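Local coordinates for polygalacturonase (Pectobacterium carotovorum subsp. carotovorum, PDB 1BHE), which hydrolyses the alpha-1,4 links between galacturonosyl units of polygalacturonic acid, helping the bacterium to macerate and soft-rot plant tissue, at residues E258-D269 and A287-N298. Sequence-based numbering, arbitrary orientation.
Sequences ETMGVYNVTVDD and AAGVVNGVRYSN
V262, V265 and V267 stand beside V291, V294 and Y296 on the buried face of two in-register parallel strands, neighbouring coils of the right-handed parallel beta-helix of family 28 glycosyl hydrolases. The strand axes run 4.7 Å apart, almost exactly parallel. Backbone bonds alternate in direction: V265 N to G293 O, R295 N to V265 O, V267 N to R295 O, S297 N to V267 O. V267 CG2 touches Y296 CD1 at 3.7 Å, and the ring also stacks on F330 of the next coil. I255, from another wall, packs on V262, V294 and Y296. Near the start, V291 CG2 meets T259 CB at 3.7 Å; T259 OG1, set between its backbone N and carbonyl carbon (chi1 56°), accepts the N-H of G289 and hydrogen-bonds S283 OG.

The other face is partly exposed. Y263 lays its ring obliquely against V290 CG1. R295 doubles back at chi3 (69°), bringing NH1 to T266 OG1 at 3.1 Å, in the guanidinium plane, and to N264 OD1 at 2.9 Å, 26° out of it. T266 OG1 also hydrogen-bonds the N-terminal amine of S1, and N264 ND2 N239 OD1. S297 OG donates to D268 OD1 at 2.6 Å, on the anti side, well out of the carboxylate plane; a water joins D268 OD2 to N298 ND2. Backbone bonds thus set the coil spacing, valine and tyrosine side chains pack inward, and neutral oxygens hold the charged R295 on the outer wall.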
loop_
_atom_site.group_PDB
_atom_site.type_symbol
_atom_site.label_atom_id
_atom_site.label_comp_id
_atom_site.label_asym_id
_atom_site.label_seq_id
_atom_site.Cartn_x
_atom_site.Cartn_y
_atom_site.Cartn_z
ATOM N N GLU A 258 -4.296 -10.356 7.212
ATOM C CA GLU A 258 -4.686 -11.544 6.440
ATOM C C GLU A 258 -3.392 -12.256 6.075
ATOM O O GLU A 258 -2.595 -11.745 5.287
ATOM C CB GLU A 258 -5.553 -11.137 5.254
ATOM C CG GLU A 258 -6.821 -10.410 5.693
ATOM C CD GLU A 258 -6.640 -8.914 5.841
ATOM O OE1 GLU A 258 -5.519 -8.382 5.742
ATOM O OE2 GLU A 258 -7.644 -8.207 6.057
ATOM N N THR A 259 -3.145 -13.411 6.710
ATOM C CA THR A 259 -1.911 -14.141 6.463
ATOM C C THR A 259 -2.177 -15.545 5.943
ATOM O O THR A 259 -1.480 -16.485 6.333
ATOM C CB THR A 259 -1.015 -14.228 7.718
ATOM O OG1 THR A 259 -1.734 -14.820 8.810
ATOM C CG2 THR A 259 -0.498 -12.856 8.132
ATOM N N MET A 260 -3.100 -15.705 5.003
ATOM C CA MET A 260 -3.412 -17.023 4.453
ATOM C C MET A 260 -2.466 -17.442 3.336
ATOM O O MET A 260 -2.890 -17.639 2.200
ATOM C CB MET A 260 -4.864 -17.039 3.958
ATOM C CG MET A 260 -5.871 -16.744 5.063
ATOM S SD MET A 260 -5.669 -17.892 6.445
ATOM C CE MET A 260 -6.025 -19.451 5.641
ATOM N N GLY A 261 -1.183 -17.600 3.633
ATOM C CA GLY A 261 -0.198 -18.031 2.658
ATOM C C GLY A 261 0.649 -16.902 2.097
ATOM O O GLY A 261 0.443 -16.475 0.960
ATOM N N VAL A 262 1.629 -16.455 2.863
ATOM C CA VAL A 262 2.584 -15.426 2.470
ATOM C C VAL A 262 3.963 -16.080 2.443
ATOM O O VAL A 262 4.396 -16.626 3.464
ATOM C CB VAL A 262 2.599 -14.239 3.444
ATOM C CG1 VAL A 262 3.738 -13.278 3.144
ATOM C CG2 VAL A 262 1.254 -13.524 3.410
ATOM N N TYR A 263 4.605 -16.124 1.279
ATOM C CA TYR A 263 5.881 -16.797 1.116
ATOM C C TYR A 263 6.972 -16.004 0.410
ATOM O O TYR A 263 6.707 -15.257 -0.532
ATOM C CB TYR A 263 5.690 -18.058 0.225
ATOM C CG TYR A 263 4.645 -19.038 0.711
ATOM C CD1 TYR A 263 3.307 -18.884 0.361
ATOM C CD2 TYR A 263 4.992 -20.107 1.525
ATOM C CE1 TYR A 263 2.343 -19.765 0.815
ATOM C CE2 TYR A 263 4.035 -20.997 1.982
ATOM C CZ TYR A 263 2.718 -20.817 1.627
ATOM O OH TYR A 263 1.748 -21.683 2.071
ATOM N N ASN A 264 8.216 -16.242 0.802
ATOM C CA ASN A 264 9.402 -15.693 0.169
ATOM C C ASN A 264 9.421 -14.182 0.013
ATOM O O ASN A 264 9.428 -13.612 -1.080
ATOM C CB ASN A 264 9.568 -16.385 -1.196
ATOM C CG ASN A 264 10.877 -16.108 -1.890
ATOM O OD1 ASN A 264 11.906 -15.850 -1.264
ATOM N ND2 ASN A 264 10.864 -16.140 -3.222
ATOM N N VAL A 265 9.469 -13.515 1.156
ATOM C CA VAL A 265 9.504 -12.061 1.245
ATOM C C VAL A 265 10.902 -11.607 1.656
ATOM O O VAL A 265 11.398 -12.021 2.708
ATOM C CB VAL A 265 8.472 -11.545 2.261
ATOM C CG1 VAL A 265 8.491 -10.024 2.335
ATOM C CG2 VAL A 265 7.075 -12.034 1.902
ATOM N N THR A 266 11.527 -10.791 0.824
ATOM C CA THR A 266 12.872 -10.299 1.050
ATOM C C THR A 266 12.897 -8.781 1.226
ATOM O O THR A 266 12.565 -8.030 0.308
ATOM C CB THR A 266 13.803 -10.675 -0.126
ATOM O OG1 THR A 266 13.847 -12.100 -0.289
ATOM C CG2 THR A 266 15.218 -10.165 0.084
ATOM N N VAL A 267 13.286 -8.332 2.417
ATOM C CA VAL A 267 13.400 -6.921 2.734
ATOM C C VAL A 267 14.873 -6.582 2.983
ATOM O O VAL A 267 15.457 -7.153 3.907
ATOM C CB VAL A 267 12.596 -6.515 3.984
ATOM C CG1 VAL A 267 12.716 -5.013 4.232
ATOM C CG2 VAL A 267 11.132 -6.906 3.879
ATOM N N ASP A 268 15.447 -5.675 2.210
ATOM C CA ASP A 268 16.840 -5.286 2.373
ATOM C C ASP A 268 17.038 -3.794 2.127
ATOM O O ASP A 268 16.465 -3.214 1.200
ATOM C CB ASP A 268 17.762 -6.079 1.433
ATOM C CG ASP A 268 19.228 -5.731 1.649
ATOM O OD1 ASP A 268 19.741 -5.948 2.765
ATOM O OD2 ASP A 268 19.881 -5.230 0.711
ATOM N N ASP A 269 17.878 -3.174 2.945
ATOM C CA ASP A 269 18.205 -1.766 2.839
ATOM C C ASP A 269 16.938 -0.916 2.984
ATOM O O ASP A 269 16.382 -0.407 2.010
ATOM C CB ASP A 269 18.926 -1.443 1.529
ATOM C CG ASP A 269 19.435 -0.014 1.488
ATOM O OD1 ASP A 269 19.442 0.652 2.552
ATOM O OD2 ASP A 269 19.831 0.459 0.404
ATOM N N ALA A 287 -7.977 -14.633 10.582
ATOM C CA ALA A 287 -7.280 -14.615 9.291
ATOM C C ALA A 287 -5.860 -15.144 9.312
ATOM O O ALA A 287 -5.112 -14.934 8.343
ATOM C CB ALA A 287 -7.281 -13.166 8.793
ATOM N N ALA A 288 -5.457 -15.834 10.369
ATOM C CA ALA A 288 -4.105 -16.364 10.466
ATOM C C ALA A 288 -3.892 -17.593 9.588
ATOM O O ALA A 288 -4.753 -18.472 9.508
ATOM C CB ALA A 288 -3.797 -16.716 11.919
ATOM N N GLY A 289 -2.730 -17.669 8.945
ATOM C CA GLY A 289 -2.392 -18.848 8.144
ATOM C C GLY A 289 -0.878 -19.026 8.101
ATOM O O GLY A 289 -0.166 -18.580 8.997
ATOM N N VAL A 290 -0.391 -19.563 6.983
ATOM C CA VAL A 290 1.028 -19.777 6.788
ATOM C C VAL A 290 1.768 -18.526 6.335
ATOM O O VAL A 290 1.413 -17.865 5.363
ATOM C CB VAL A 290 1.294 -20.887 5.741
ATOM C CG1 VAL A 290 2.781 -21.057 5.461
ATOM C CG2 VAL A 290 0.693 -22.208 6.193
ATOM N N VAL A 291 2.859 -18.238 7.021
ATOM C CA VAL A 291 3.820 -17.203 6.685
ATOM C C VAL A 291 5.171 -17.934 6.683
ATOM O O VAL A 291 5.601 -18.409 7.743
ATOM C CB VAL A 291 3.863 -16.004 7.633
ATOM C CG1 VAL A 291 5.057 -15.106 7.326
ATOM C CG2 VAL A 291 2.577 -15.187 7.573
ATOM N N ASN A 292 5.804 -18.066 5.524
ATOM C CA ASN A 292 7.058 -18.807 5.473
ATOM C C ASN A 292 8.119 -18.180 4.586
ATOM O O ASN A 292 7.833 -17.831 3.440
ATOM C CB ASN A 292 6.752 -20.236 4.981
ATOM C CG ASN A 292 8.038 -21.027 4.805
ATOM O OD1 ASN A 292 8.626 -21.481 5.787
ATOM N ND2 ASN A 292 8.501 -21.172 3.575
ATOM N N GLY A 293 9.334 -18.093 5.110
ATOM C CA GLY A 293 10.466 -17.567 4.367
ATOM C C GLY A 293 10.450 -16.051 4.246
ATOM O O GLY A 293 10.205 -15.481 3.180
ATOM N N VAL A 294 10.655 -15.386 5.374
ATOM C CA VAL A 294 10.693 -13.933 5.444
ATOM C C VAL A 294 12.081 -13.544 5.954
ATOM O O VAL A 294 12.486 -14.054 7.005
ATOM C CB VAL A 294 9.614 -13.332 6.356
ATOM C CG1 VAL A 294 9.695 -11.806 6.359
ATOM C CG2 VAL A 294 8.219 -13.763 5.931
ATOM N N ARG A 295 12.796 -12.711 5.219
ATOM C CA ARG A 295 14.137 -12.309 5.617
ATOM C C ARG A 295 14.311 -10.798 5.566
ATOM O O ARG A 295 14.103 -10.151 4.536
ATOM C CB ARG A 295 15.211 -12.990 4.757
ATOM C CG ARG A 295 15.017 -12.820 3.261
ATOM C CD ARG A 295 15.635 -13.968 2.478
ATOM N NE ARG A 295 14.920 -15.226 2.662
ATOM C CZ ARG A 295 13.837 -15.594 1.991
ATOM N NH1 ARG A 295 13.308 -14.802 1.066
ATOM N NH2 ARG A 295 13.271 -16.766 2.247
ATOM N N TYR A 296 14.705 -10.233 6.706
ATOM C CA TYR A 296 14.937 -8.800 6.819
ATOM C C TYR A 296 16.425 -8.512 7.040
ATOM O O TYR A 296 17.024 -9.094 7.950
ATOM C CB TYR A 296 14.167 -8.174 7.974
ATOM C CG TYR A 296 12.697 -8.458 8.097
ATOM C CD1 TYR A 296 11.749 -7.657 7.459
ATOM C CD2 TYR A 296 12.240 -9.513 8.865
ATOM C CE1 TYR A 296 10.397 -7.915 7.589
ATOM C CE2 TYR A 296 10.890 -9.786 9.007
ATOM C CZ TYR A 296 9.974 -8.977 8.356
ATOM O OH TYR A 296 8.635 -9.247 8.488
ATOM N N SER A 297 16.995 -7.618 6.241
ATOM C CA SER A 297 18.411 -7.299 6.401
ATOM C C SER A 297 18.715 -5.846 6.092
ATOM O O SER A 297 18.082 -5.213 5.250
ATOM C CB SER A 297 19.284 -8.208 5.528
ATOM O OG SER A 297 19.018 -7.993 4.155
ATOM N N ASN A 298 19.708 -5.304 6.793
ATOM C CA ASN A 298 20.150 -3.933 6.592
ATOM C C ASN A 298 19.021 -2.926 6.795
ATOM O O ASN A 298 18.730 -2.084 5.944
ATOM C CB ASN A 298 20.803 -3.774 5.215
ATOM C CG ASN A 298 21.589 -2.486 5.106
ATOM O OD1 ASN A 298 21.772 -1.771 6.096
ATOM N ND2 ASN A 298 22.059 -2.150 3.915
HETATM O O HOH W 1 17.145 -9.688 3.394
HETATM O O HOH W 2 22.033 -3.737 1.575
HETATM O O HOH W 3 19.638 0.754 5.378
#